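Local coordinates for ABC transporter substrate-binding protein (Rhizobium radiobacter, PDB 6TFX) that binds the mannityl-opine mannopinic acid as the periplasmic solute-binding protein of an ABC import system, at residues Leu39-Pro44 with Ala187-Gly192; Ala54-Ser59 with Pro75-Gln80; Gln114-Val119 with Val124-Thr129; Lys154-Asp159 with Arg163-Gly168. All blocks are in the same frame, centred on the assembly; numbering follows the deposited sequence. Where two conformers were deposited one is given.

Contact 1: Leu39-Pro44 with Ala187-Gly192; sequences LVRFAP and AEYFRG
Arg41, in the short extended strand 40-41, reaches toward the type I beta turn that runs from Tyr189 to Gly192 and is closed by a bond from Gly192 N to Tyr189 O. The two backbones stay apart, and a stacked arginine pair spans the distance between them. Arg41 and Arg191 arrive from opposite directions on chains extended from CG to NE. Their guanidinium groups lie flat on each other, centres 3.4 Å apart and planes 1° from parallel. Arg191 achieves this with a chi4 of -90°, which sets its plane square to that of the extended chain behind it and presents a face to Arg41. Arg41 NE lies 3.3 Å from Arg191 NH2, two donors in contact and no hydrogen bond. Nearby acids probably offset the like charges: Glu53 forms a salt bridge with Arg41 NE, and Asp55 with Arg191 NH2, which also bonds Ala54 O. Pro44 CG lies over the remaining face of Arg41 and Phe190 CE2 over that of Arg191, both offset toward the rim. The pile joins strand 40-41 to the loop between strands 180-185 and 198-203. Tyr189 OH, in the guanidinium plane of Arg191, accepts a bent bond (136°) from its NE at 3.2 Å. A water lies 2.7 Å from Tyr189 OH and accepts a weak hydrogen bond from Arg41 NH1.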
loop_
_atom_site.group_PDB
_atom_site.type_symbol
_atom_site.label_atom_id
_atom_site.label_comp_id
_atom_site.label_asym_id
_atom_site.label_seq_id
_atom_site.Cartn_x
_atom_site.Cartn_y
_atom_site.Cartn_z
ATOM N N LEU A 39 18.050 -3.982 2.843
ATOM C CA LEU A 39 19.304 -4.340 2.157
ATOM C C LEU A 39 19.526 -3.409 0.952
ATOM O O LEU A 39 20.638 -2.935 0.718
ATOM C CB LEU A 39 19.230 -5.778 1.666
ATOM C CG LEU A 39 19.441 -6.848 2.758
ATOM C CD1 LEU A 39 19.061 -8.238 2.237
ATOM C CD2 LEU A 39 20.890 -6.853 3.250
ATOM N N VAL A 40 18.452 -3.152 0.196
ATOM C CA VAL A 40 18.492 -2.280 -1.003
ATOM C C VAL A 40 17.314 -1.322 -0.918
ATOM O O VAL A 40 16.434 -1.508 -0.077
ATOM C CB VAL A 40 18.480 -3.120 -2.318
ATOM C CG1 VAL A 40 19.703 -4.027 -2.401
ATOM C CG2 VAL A 40 17.205 -3.971 -2.434
ATOM N N ARG A 41 17.251 -0.309 -1.805
ATOM C CA ARG A 41 16.106 0.566 -1.673
ATOM C C ARG A 41 15.709 1.094 -3.014
ATOM O O ARG A 41 16.534 1.154 -3.916
ATOM C CB ARG A 41 16.462 1.762 -0.762
ATOM C CG ARG A 41 17.536 2.703 -1.372
ATOM C CD ARG A 41 17.580 3.975 -0.563
ATOM N NE ARG A 41 18.523 4.956 -1.088
ATOM C CZ ARG A 41 18.706 6.144 -0.530
ATOM N NH1 ARG A 41 17.999 6.497 0.545
ATOM N NH2 ARG A 41 19.592 6.994 -1.039
ATOM N N PHE A 42 14.472 1.534 -3.127
ATOM C CA PHE A 42 14.042 2.272 -4.306
ATOM C C PHE A 42 14.826 3.607 -4.247
ATOM O O PHE A 42 15.121 4.113 -3.156
ATOM C CB PHE A 42 12.560 2.626 -4.156
ATOM C CG PHE A 42 11.693 1.439 -4.475
ATOM C CD1 PHE A 42 11.416 0.478 -3.504
ATOM C CD2 PHE A 42 11.096 1.317 -5.716
ATOM C CE1 PHE A 42 10.622 -0.640 -3.813
ATOM C CE2 PHE A 42 10.292 0.209 -6.021
ATOM C CZ PHE A 42 10.089 -0.772 -5.078
ATOM N N ALA A 43 15.151 4.196 -5.406
ATOM C CA ALA A 43 15.797 5.501 -5.371
ATOM C C ALA A 43 14.809 6.476 -4.743
ATOM O O ALA A 43 13.614 6.435 -5.081
ATOM C CB ALA A 43 16.096 5.965 -6.794
ATOM N N PRO A 44 15.277 7.380 -3.865
ATOM C CA PRO A 44 14.359 8.388 -3.303
ATOM C C PRO A 44 13.636 9.131 -4.436
ATOM O O PRO A 44 14.269 9.592 -5.409
ATOM C CB PRO A 44 15.291 9.311 -2.521
ATOM C CG PRO A 44 16.437 8.390 -2.100
ATOM C CD PRO A 44 16.644 7.524 -3.329
ATOM N N ALA A 187 21.190 11.204 14.320
ATOM C CA ALA A 187 22.493 11.884 14.169
ATOM C C ALA A 187 23.618 10.998 13.577
ATOM O O ALA A 187 24.598 11.524 13.031
ATOM C CB ALA A 187 22.935 12.475 15.508
ATOM N N GLU A 188 23.471 9.671 13.680
ATOM C CA GLU A 188 24.463 8.716 13.206
ATOM C C GLU A 188 24.044 8.065 11.898
ATOM O O GLU A 188 24.712 7.124 11.478
ATOM C CB GLU A 188 24.723 7.621 14.258
ATOM C CG GLU A 188 25.359 8.133 15.543
ATOM C CD GLU A 188 25.990 7.044 16.388
ATOM O OE1 GLU A 188 25.269 6.099 16.783
ATOM O OE2 GLU A 188 27.211 7.135 16.652
ATOM N N TYR A 189 22.985 8.593 11.216
ATOM C CA TYR A 189 22.533 7.996 9.953
ATOM C C TYR A 189 23.727 7.838 9.011
ATOM O O TYR A 189 24.514 8.770 8.860
ATOM C CB TYR A 189 21.401 8.813 9.319
ATOM C CG TYR A 189 20.860 8.144 8.078
ATOM C CD1 TYR A 189 20.345 6.846 8.126
ATOM C CD2 TYR A 189 20.876 8.796 6.849
ATOM C CE1 TYR A 189 19.846 6.220 6.986
ATOM C CE2 TYR A 189 20.394 8.171 5.698
ATOM C CZ TYR A 189 19.873 6.887 5.774
ATOM O OH TYR A 189 19.440 6.273 4.630
ATOM N N PHE A 190 23.907 6.637 8.445
ATOM C CA PHE A 190 25.093 6.312 7.667
ATOM C C PHE A 190 25.347 7.198 6.426
ATOM O O PHE A 190 26.498 7.296 6.002
ATOM C CB PHE A 190 25.119 4.838 7.294
ATOM C CG PHE A 190 24.162 4.403 6.219
ATOM C CD1 PHE A 190 22.871 4.008 6.538
ATOM C CD2 PHE A 190 24.577 4.302 4.898
ATOM C CE1 PHE A 190 21.999 3.546 5.545
ATOM C CE2 PHE A 190 23.698 3.844 3.906
ATOM C CZ PHE A 190 22.423 3.472 4.237
ATOM N N ARG A 191 24.304 7.851 5.861
ATOM C CA ARG A 191 24.504 8.706 4.669
ATOM C C ARG A 191 24.792 10.138 5.073
ATOM O O ARG A 191 25.033 10.980 4.208
ATOM C CB ARG A 191 23.282 8.678 3.738
ATOM C CG ARG A 191 22.907 7.296 3.235
ATOM C CD ARG A 191 21.724 7.362 2.275
ATOM N NE ARG A 191 21.200 6.030 1.964
ATOM C CZ ARG A 191 21.620 5.276 0.952
ATOM N NH1 ARG A 191 22.554 5.730 0.115
ATOM N NH2 ARG A 191 21.099 4.076 0.754
ATOM N N GLY A 192 24.760 10.401 6.376
ATOM C CA GLY A 192 24.989 11.729 6.930
ATOM C C GLY A 192 23.813 12.169 7.772
ATOM O O GLY A 192 22.673 11.725 7.559
HETATM O O HOH W 1 17.960 7.925 3.113
#

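Contact 2: Ala54-Ser59 with Pro75-Gln80; sequences ADLAES and PDVKWQ
The backbone of Leu56 is gripped by hydrogen bonds with the backbones of Ala38 and Arg74, while its side chain meets Val77 in an apolar contact. No hydrogen bond links the two segments directly. Leu56 has CG anti to its backbone N (chi1 170°), and the single methyl CD1 does the touching. That methyl sits 3.9 Å from Val77 CG2, with Val77 CB and CG1 only slightly farther off, so it rests against the branch point of the valine. The backbones are well separated here, Leu56 CA and Val77 CA being 7.2 Å apart, and the two side chains fill the interval. A looser touch lies at the solvent-exposed margin. Glu58, extended beyond CG, crosses Pro75 at about a right angle and brings OE1 to 4.2 Å from Pro75 CD. Asp55, next to Leu56, is held from outside: OD1 by a salt bridge to Arg191, OD2 by the Ala38 amide, O by Arg74 NE. Glu58 and Ser59 both face Lys72 in a classic beta bulge, where the chain turns a corner at Glu58, within strand 57-62. This strand is an outer member of a four-stranded antiparallel sheet and pairs with 68-73, whose Leu73 also packs on Leu56. From 68-73 the chain continues through segment 75-80 toward helix 88-98, to which Trp79 NE1 is tied by a hydrogen bond to Asp90 OD2.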
loop_
_atom_site.group_PDB
_atom_site.type_symbol
_atom_site.label_atom_id
_atom_site.label_comp_id
_atom_site.label_asym_id
_atom_site.label_seq_id
_atom_site.Cartn_x
_atom_site.Cartn_y
_atom_site.Cartn_z
ATOM N N ALA A 54 21.808 0.327 -3.785
ATOM C CA ALA A 54 22.328 -0.122 -2.481
ATOM C C ALA A 54 21.731 0.668 -1.282
ATOM O O ALA A 54 21.510 1.880 -1.378
ATOM C CB ALA A 54 23.837 0.037 -2.460
ATOM N N ASP A 55 21.534 -0.011 -0.137
ATOM C CA ASP A 55 21.078 0.648 1.113
ATOM C C ASP A 55 21.992 0.039 2.204
ATOM O O ASP A 55 23.193 0.327 2.193
ATOM C CB ASP A 55 19.575 0.419 1.392
ATOM C CG ASP A 55 18.918 1.417 2.350
ATOM O OD1 ASP A 55 19.525 2.486 2.610
ATOM O OD2 ASP A 55 17.777 1.132 2.836
ATOM N N LEU A 56 21.491 -0.892 3.047
ATOM C CA LEU A 56 22.384 -1.538 4.034
ATOM C C LEU A 56 23.467 -2.368 3.323
ATOM O O LEU A 56 24.615 -2.411 3.783
ATOM C CB LEU A 56 21.570 -2.429 4.969
ATOM C CG LEU A 56 22.357 -3.351 5.892
ATOM C CD1 LEU A 56 23.209 -2.553 6.930
ATOM C CD2 LEU A 56 21.401 -4.275 6.603
ATOM N N ALA A 57 23.086 -3.057 2.216
ATOM C CA ALA A 57 24.056 -3.836 1.421
ATOM C C ALA A 57 24.849 -2.883 0.536
ATOM O O ALA A 57 24.246 -2.127 -0.222
ATOM C CB ALA A 57 23.342 -4.846 0.543
ATOM N N GLU A 58 26.181 -2.925 0.603
ATOM C CA GLU A 58 26.965 -2.050 -0.277
ATOM C C GLU A 58 27.120 -2.697 -1.672
ATOM O O GLU A 58 27.316 -1.991 -2.659
ATOM C CB GLU A 58 28.331 -1.703 0.337
ATOM C CG GLU A 58 29.193 -2.906 0.672
ATOM C CD GLU A 58 30.523 -2.582 1.327
ATOM O OE1 GLU A 58 30.774 -1.391 1.622
ATOM O OE2 GLU A 58 31.314 -3.526 1.551
ATOM N N SER A 59 27.041 -4.046 -1.738
ATOM C CA SER A 59 27.172 -4.782 -2.998
ATOM C C SER A 59 26.530 -6.152 -2.853
ATOM O O SER A 59 26.261 -6.605 -1.737
ATOM C CB SER A 59 28.646 -4.943 -3.386
ATOM O OG SER A 59 29.338 -5.786 -2.481
ATOM N N PRO A 75 29.878 -1.812 6.661
ATOM C CA PRO A 75 30.360 -2.195 8.037
ATOM C C PRO A 75 29.813 -1.564 9.378
ATOM O O PRO A 75 29.590 -2.308 10.334
ATOM C CB PRO A 75 31.870 -1.894 7.970
ATOM C CG PRO A 75 32.063 -1.030 6.744
ATOM C CD PRO A 75 31.016 -1.492 5.780
ATOM N N ASP A 76 29.792 -0.230 9.494
ATOM C CA ASP A 76 29.448 0.767 10.497
ATOM C C ASP A 76 28.092 1.464 10.306
ATOM O O ASP A 76 27.985 2.659 10.592
ATOM C CB ASP A 76 30.594 1.816 10.583
ATOM C CG ASP A 76 31.974 1.221 10.852
ATOM O OD1 ASP A 76 32.087 0.358 11.765
ATOM O OD2 ASP A 76 32.942 1.621 10.153
ATOM N N VAL A 77 27.041 0.719 9.881
ATOM C CA VAL A 77 25.683 1.270 9.834
ATOM C C VAL A 77 25.202 1.052 11.256
ATOM O O VAL A 77 25.267 -0.075 11.753
ATOM C CB VAL A 77 24.733 0.586 8.827
ATOM C CG1 VAL A 77 23.301 1.106 8.982
ATOM C CG2 VAL A 77 25.220 0.784 7.396
ATOM N N LYS A 78 24.786 2.114 11.923
ATOM C CA LYS A 78 24.367 2.023 13.313
ATOM C C LYS A 78 22.853 2.010 13.475
ATOM O O LYS A 78 22.140 2.800 12.830
ATOM C CB LYS A 78 24.901 3.230 14.119
ATOM C CG LYS A 78 26.378 3.559 13.919
ATOM C CD LYS A 78 27.309 2.665 14.706
ATOM C CE LYS A 78 28.741 3.034 14.407
ATOM N NZ LYS A 78 29.691 2.050 14.979
ATOM N N TRP A 79 22.371 1.193 14.417
ATOM C CA TRP A 79 20.968 1.222 14.772
ATOM C C TRP A 79 20.720 2.517 15.534
ATOM O O TRP A 79 21.629 3.034 16.176
ATOM C CB TRP A 79 20.630 0.058 15.719
ATOM C CG TRP A 79 20.565 -1.274 15.038
ATOM C CD1 TRP A 79 21.366 -2.357 15.265
ATOM C CD2 TRP A 79 19.595 -1.685 14.052
ATOM N NE1 TRP A 79 20.942 -3.426 14.492
ATOM C CE2 TRP A 79 19.881 -3.026 13.715
ATOM C CE3 TRP A 79 18.527 -1.033 13.401
ATOM C CZ2 TRP A 79 19.144 -3.730 12.739
ATOM C CZ3 TRP A 79 17.792 -1.728 12.447
ATOM C CH2 TRP A 79 18.094 -3.066 12.137
ATOM N N GLN A 80 19.478 2.997 15.518
ATOM C CA GLN A 80 19.090 4.131 16.354
ATOM C C GLN A 80 19.122 3.669 17.826
ATOM O O GLN A 80 19.058 2.473 18.092
ATOM C CB GLN A 80 17.638 4.490 16.055
ATOM C CG GLN A 80 17.468 5.184 14.694
ATOM C CD GLN A 80 16.107 4.956 14.087
ATOM O OE1 GLN A 80 15.175 4.453 14.730
ATOM N NE2 GLN A 80 15.985 5.280 12.797
#

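Contact 3: Gln114-Val119 with Val124-Thr129; sequences QKVEAV and VRITLT
Glu117 and Arg125 cross obliquely, their carboxylate and guanidinium planes turned 76° apart. Glu117 OE1 stays 4.1 Å from Arg125 NH1, too far for a salt bridge, and a water in the guanidinium plane bridges them, donating to OE1 and accepting from NH1. A second water donates to Glu117 OE1 and Arg125 O and accepts from Thr127 OG1. Bent at chi3 (-62°), the arginine brings one face of its guanidinium against Val119 CG2, which sits offset toward the rim and packs 3.8 Å from Arg125 CB. Lys115 runs alongside Thr127, CG to CB 3.8 Å. The frame is an antiparallel beta hairpin at the edge of a four-stranded sheet, with Lys115-Thr127 and Glu117-Arg125 as hydrogen-bonded pairs. A classic beta bulge interrupts its regularity: Gln114 and Lys115 both face Thr127, whose O accepts from Gln114 N at 2.8 Å and from Lys115 N at 3.1 Å. On the other face Val116 lies beside Ile126, and its CG1 meets Val124 CG1 at 3.8 Å. Helix 88-98 packs on Val124 through Ala88 and Val91. At the bulge, Gln114 OE1 lies 3.6 Å from Thr127 CG2, and Gln114 CB touches Thr129 CG2.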
loop_
_atom_site.group_PDB
_atom_site.type_symbol
_atom_site.label_atom_id
_atom_site.label_comp_id
_atom_site.label_asym_id
_atom_site.label_seq_id
_atom_site.Cartn_x
_atom_site.Cartn_y
_atom_site.Cartn_z
ATOM N N GLN A 114 14.281 -19.996 0.414
ATOM C CA GLN A 114 14.506 -21.264 1.106
ATOM C C GLN A 114 15.200 -20.991 2.444
ATOM O O GLN A 114 14.744 -21.467 3.487
ATOM C CB GLN A 114 15.359 -22.210 0.248
ATOM C CG GLN A 114 15.440 -23.586 0.858
ATOM C CD GLN A 114 16.615 -24.390 0.357
ATOM O OE1 GLN A 114 17.024 -24.286 -0.803
ATOM N NE2 GLN A 114 17.166 -25.225 1.242
ATOM N N LYS A 115 16.333 -20.248 2.405
ATOM C CA LYS A 115 17.044 -19.931 3.637
ATOM C C LYS A 115 17.772 -18.605 3.560
ATOM O O LYS A 115 18.033 -18.092 2.471
ATOM C CB LYS A 115 17.968 -21.073 4.098
ATOM C CG LYS A 115 18.806 -21.696 3.014
ATOM C CD LYS A 115 19.432 -23.020 3.468
ATOM C CE LYS A 115 20.438 -23.488 2.451
ATOM N NZ LYS A 115 21.083 -24.764 2.866
ATOM N N VAL A 116 18.046 -18.030 4.745
ATOM C CA VAL A 116 18.780 -16.767 4.886
ATOM C C VAL A 116 19.817 -17.095 5.953
ATOM O O VAL A 116 19.453 -17.508 7.069
ATOM C CB VAL A 116 17.872 -15.584 5.312
ATOM C CG1 VAL A 116 18.673 -14.279 5.319
ATOM C CG2 VAL A 116 16.659 -15.463 4.382
ATOM N N GLU A 117 21.096 -16.923 5.607
ATOM C CA GLU A 117 22.198 -17.300 6.500
ATOM C C GLU A 117 23.237 -16.200 6.663
ATOM O O GLU A 117 23.560 -15.502 5.702
ATOM C CB GLU A 117 22.904 -18.555 5.952
ATOM C CG GLU A 117 21.987 -19.763 5.835
ATOM C CD GLU A 117 22.560 -20.958 5.105
ATOM O OE1 GLU A 117 22.870 -20.838 3.895
ATOM O OE2 GLU A 117 22.676 -22.028 5.743
ATOM N N ALA A 118 23.795 -16.092 7.883
ATOM C CA ALA A 118 24.863 -15.143 8.172
ATOM C C ALA A 118 26.169 -15.895 7.931
ATOM O O ALA A 118 26.514 -16.791 8.719
ATOM C CB ALA A 118 24.775 -14.688 9.628
ATOM N N VAL A 119 26.869 -15.574 6.832
ATOM C CA VAL A 119 28.149 -16.232 6.485
ATOM C C VAL A 119 29.210 -15.707 7.461
ATOM O O VAL A 119 30.051 -16.461 7.949
ATOM C CB VAL A 119 28.524 -15.992 5.004
ATOM C CG1 VAL A 119 29.891 -16.583 4.671
ATOM C CG2 VAL A 119 27.451 -16.568 4.082
ATOM N N VAL A 124 25.521 -11.823 4.077
ATOM C CA VAL A 124 24.247 -12.544 4.145
ATOM C C VAL A 124 24.100 -13.360 2.862
ATOM O O VAL A 124 24.256 -12.812 1.768
ATOM C CB VAL A 124 23.063 -11.536 4.266
ATOM C CG1 VAL A 124 21.717 -12.269 4.219
ATOM C CG2 VAL A 124 23.176 -10.714 5.549
ATOM N N ARG A 125 23.753 -14.643 2.998
ATOM C CA ARG A 125 23.518 -15.498 1.848
ATOM C C ARG A 125 22.030 -15.841 1.843
ATOM O O ARG A 125 21.521 -16.369 2.824
ATOM C CB ARG A 125 24.342 -16.784 1.943
ATOM C CG ARG A 125 24.140 -17.752 0.762
ATOM C CD ARG A 125 24.858 -19.085 0.991
ATOM N NE ARG A 125 26.300 -18.905 1.114
ATOM C CZ ARG A 125 27.113 -19.748 1.744
ATOM N NH1 ARG A 125 26.630 -20.844 2.320
ATOM N NH2 ARG A 125 28.416 -19.498 1.808
ATOM N N ILE A 126 21.348 -15.544 0.732
ATOM C CA ILE A 126 19.923 -15.869 0.577
ATOM C C ILE A 126 19.843 -16.950 -0.508
ATOM O O ILE A 126 20.328 -16.744 -1.618
ATOM C CB ILE A 126 19.097 -14.623 0.167
ATOM C CG1 ILE A 126 19.203 -13.534 1.271
ATOM C CG2 ILE A 126 17.634 -15.005 -0.120
ATOM C CD1 ILE A 126 18.600 -12.207 0.913
ATOM N N THR A 127 19.249 -18.093 -0.170
ATOM C CA THR A 127 19.097 -19.194 -1.119
ATOM C C THR A 127 17.605 -19.267 -1.436
ATOM O O THR A 127 16.762 -19.215 -0.527
ATOM C CB THR A 127 19.580 -20.514 -0.479
ATOM O OG1 THR A 127 20.961 -20.377 -0.126
ATOM C CG2 THR A 127 19.413 -21.729 -1.425
ATOM N N LEU A 128 17.297 -19.413 -2.734
ATOM C CA LEU A 128 15.929 -19.467 -3.245
ATOM C C LEU A 128 15.568 -20.876 -3.663
ATOM O O LEU A 128 16.445 -21.640 -4.079
ATOM C CB LEU A 128 15.795 -18.536 -4.479
ATOM C CG LEU A 128 16.275 -17.088 -4.267
ATOM C CD1 LEU A 128 16.161 -16.277 -5.573
ATOM C CD2 LEU A 128 15.507 -16.413 -3.156
ATOM N N THR A 129 14.260 -21.178 -3.632
ATOM C CA THR A 129 13.761 -22.486 -4.092
ATOM C C THR A 129 13.666 -22.498 -5.632
ATOM O O THR A 129 13.531 -23.564 -6.224
ATOM C CB THR A 129 12.382 -22.792 -3.477
ATOM O OG1 THR A 129 11.411 -21.888 -4.009
ATOM C CG2 THR A 129 12.383 -22.729 -1.967
HETATM O O HOH W 2 21.377 -19.240 2.297
HETATM O O HOH W 3 24.130 -22.356 2.082
#

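Contact 4: Lys154-Asp159 with Arg163-Gly168; sequences KERGDD and RPVGFG
Arg156 runs out extended from CG to NE, whereas a bend at chi3 (60°) turns the end of Arg163 back, its guanidinium lying over that of Arg156. The planes are 15° apart and the centres 3.9 Å, a slightly splayed stack with Arg163 NH2 over the centre of the Arg156 group. Val165 CG2 presses on the opposite face, 3.4 Å from Arg156 NH1, so the group is sandwiched. Its rotation is further fixed by a hydrogen bond from Arg156 NH1 to Arg163 O, 2.9 Å long, which approaches from above the carbonyl plane. Asp159 OD2 lies at the edge of the Arg163 guanidinium, 4.1 Å from NH1 and beyond salt-bridge range, where it may partly offset the paired positive charges. It packs closer to the aliphatic chain, 3.4 Å from Arg163 CD. Backbone contact is limited to a weak bond from Arg163 N to Asp159 O. Gly157, with positive phi, takes the chain out of helix 150-156 into a 3-10 turn, where Asp159 N bonds Arg156 O. The contact therefore folds the loop leading toward strand 170-176 back on the C-terminal end of helix 150-156, with Tyr83 and Pro149 also touching Val165.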
loop_
_atom_site.group_PDB
_atom_site.type_symbol
_atom_site.label_atom_id
_atom_site.label_comp_id
_atom_site.label_asym_id
_atom_site.label_seq_id
_atom_site.Cartn_x
_atom_site.Cartn_y
_atom_site.Cartn_z
ATOM N N LYS A 154 13.364 -8.814 20.105
ATOM C CA LYS A 154 13.302 -9.924 21.082
ATOM C C LYS A 154 12.891 -9.462 22.457
ATOM O O LYS A 154 12.158 -10.178 23.134
ATOM C CB LYS A 154 14.635 -10.685 21.146
ATOM C CG LYS A 154 14.740 -11.738 20.038
ATOM C CD LYS A 154 16.003 -12.594 20.162
ATOM C CE LYS A 154 15.873 -13.918 19.435
ATOM N NZ LYS A 154 15.793 -13.757 17.963
ATOM N N GLU A 155 13.364 -8.271 22.879
ATOM C CA GLU A 155 13.011 -7.728 24.181
ATOM C C GLU A 155 11.664 -7.040 24.170
ATOM O O GLU A 155 10.813 -7.388 24.989
ATOM C CB GLU A 155 14.083 -6.747 24.708
ATOM C CG GLU A 155 13.745 -6.098 26.057
ATOM C CD GLU A 155 13.308 -7.017 27.186
ATOM O OE1 GLU A 155 13.940 -8.086 27.356
ATOM O OE2 GLU A 155 12.333 -6.670 27.899
ATOM N N ARG A 156 11.481 -6.037 23.288
ATOM C CA ARG A 156 10.268 -5.213 23.291
ATOM C C ARG A 156 9.004 -5.980 22.958
ATOM O O ARG A 156 7.931 -5.643 23.486
ATOM C CB ARG A 156 10.429 -3.990 22.406
ATOM C CG ARG A 156 11.518 -3.074 22.949
ATOM C CD ARG A 156 11.755 -1.826 22.127
ATOM N NE ARG A 156 12.945 -1.118 22.621
ATOM C CZ ARG A 156 13.235 0.145 22.335
ATOM N NH1 ARG A 156 12.431 0.857 21.557
ATOM N NH2 ARG A 156 14.327 0.709 22.830
ATOM N N GLY A 157 9.139 -7.007 22.123
ATOM C CA GLY A 157 8.031 -7.883 21.754
ATOM C C GLY A 157 6.810 -7.108 21.307
ATOM O O GLY A 157 6.899 -6.297 20.385
ATOM N N ASP A 158 5.676 -7.306 22.012
ATOM C CA ASP A 158 4.403 -6.641 21.705
ATOM C C ASP A 158 4.454 -5.113 21.790
ATOM O O ASP A 158 3.575 -4.455 21.227
ATOM C CB ASP A 158 3.271 -7.204 22.594
ATOM C CG ASP A 158 2.802 -8.608 22.210
ATOM O OD1 ASP A 158 3.149 -9.075 21.094
ATOM O OD2 ASP A 158 2.068 -9.230 23.010
ATOM N N ASP A 159 5.469 -4.545 22.473
ATOM C CA ASP A 159 5.609 -3.093 22.592
ATOM C C ASP A 159 6.455 -2.493 21.464
ATOM O O ASP A 159 6.470 -1.270 21.302
ATOM C CB ASP A 159 6.198 -2.709 23.958
ATOM C CG ASP A 159 5.497 -1.519 24.606
ATOM O OD1 ASP A 159 4.247 -1.426 24.491
ATOM O OD2 ASP A 159 6.190 -0.698 25.252
ATOM N N ARG A 163 7.262 1.392 19.931
ATOM C CA ARG A 163 8.605 1.861 20.315
ATOM C C ARG A 163 9.580 1.294 19.275
ATOM O O ARG A 163 10.396 0.417 19.602
ATOM C CB ARG A 163 8.953 1.385 21.728
ATOM C CG ARG A 163 8.103 2.047 22.814
ATOM C CD ARG A 163 8.466 1.547 24.204
ATOM N NE ARG A 163 9.865 1.814 24.547
ATOM C CZ ARG A 163 10.682 0.929 25.111
ATOM N NH1 ARG A 163 10.247 -0.288 25.421
ATOM N NH2 ARG A 163 11.936 1.257 25.383
ATOM N N PRO A 164 9.448 1.712 17.992
ATOM C CA PRO A 164 10.265 1.099 16.936
ATOM C C PRO A 164 11.719 1.526 16.981
ATOM O O PRO A 164 12.042 2.612 17.487
ATOM C CB PRO A 164 9.605 1.605 15.651
ATOM C CG PRO A 164 9.055 2.947 16.027
ATOM C CD PRO A 164 8.530 2.731 17.424
ATOM N N VAL A 165 12.587 0.683 16.399
ATOM C CA VAL A 165 14.017 0.970 16.312
ATOM C C VAL A 165 14.435 0.582 14.917
ATOM O O VAL A 165 14.287 -0.576 14.542
ATOM C CB VAL A 165 14.860 0.172 17.335
ATOM C CG1 VAL A 165 16.353 0.481 17.164
ATOM C CG2 VAL A 165 14.405 0.448 18.769
ATOM N N GLY A 166 14.924 1.540 14.143
ATOM C CA GLY A 166 15.420 1.256 12.794
ATOM C C GLY A 166 16.798 1.851 12.576
ATOM O O GLY A 166 17.426 2.309 13.539
ATOM N N PHE A 167 17.317 1.765 11.335
ATOM C CA PHE A 167 18.598 2.423 11.020
ATOM C C PHE A 167 18.391 3.562 10.013
ATOM O O PHE A 167 19.362 4.146 9.513
ATOM C CB PHE A 167 19.709 1.446 10.573
ATOM C CG PHE A 167 19.438 0.653 9.327
ATOM C CD1 PHE A 167 19.496 1.253 8.074
ATOM C CD2 PHE A 167 19.208 -0.713 9.396
ATOM C CE1 PHE A 167 19.267 0.500 6.915
ATOM C CE2 PHE A 167 19.000 -1.464 8.242
ATOM C CZ PHE A 167 19.001 -0.845 7.011
ATOM N N GLY A 168 17.129 3.892 9.770
ATOM C CA GLY A 168 16.712 4.964 8.869
ATOM C C GLY A 168 17.079 6.344 9.396
ATOM O O GLY A 168 17.606 6.497 10.520
#

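From the N terminus, contact 1 opens first, at 39-44, and closes last, at 187-192, so its long loop encloses the other three. Within it contacts 2, 3 and 4 follow in series without crossing: contact 2 closes a short excursion through strands 57-62 and 68-73, contact 3 a tight hairpin in the same sheet, and contact 4 the turn after helix 150-156. Asp55 ties contact 2 to contact 1, their centres about 8 Å apart. Gln80 N probably bonds Gly166 O, joining contacts 2 and 4, and Tyr189 packs on Phe167, joining contacts 1 and 4. Contact 3 touches neither contact 2 nor contact 4 and meets contact 1 where Ile126 packs on Leu39.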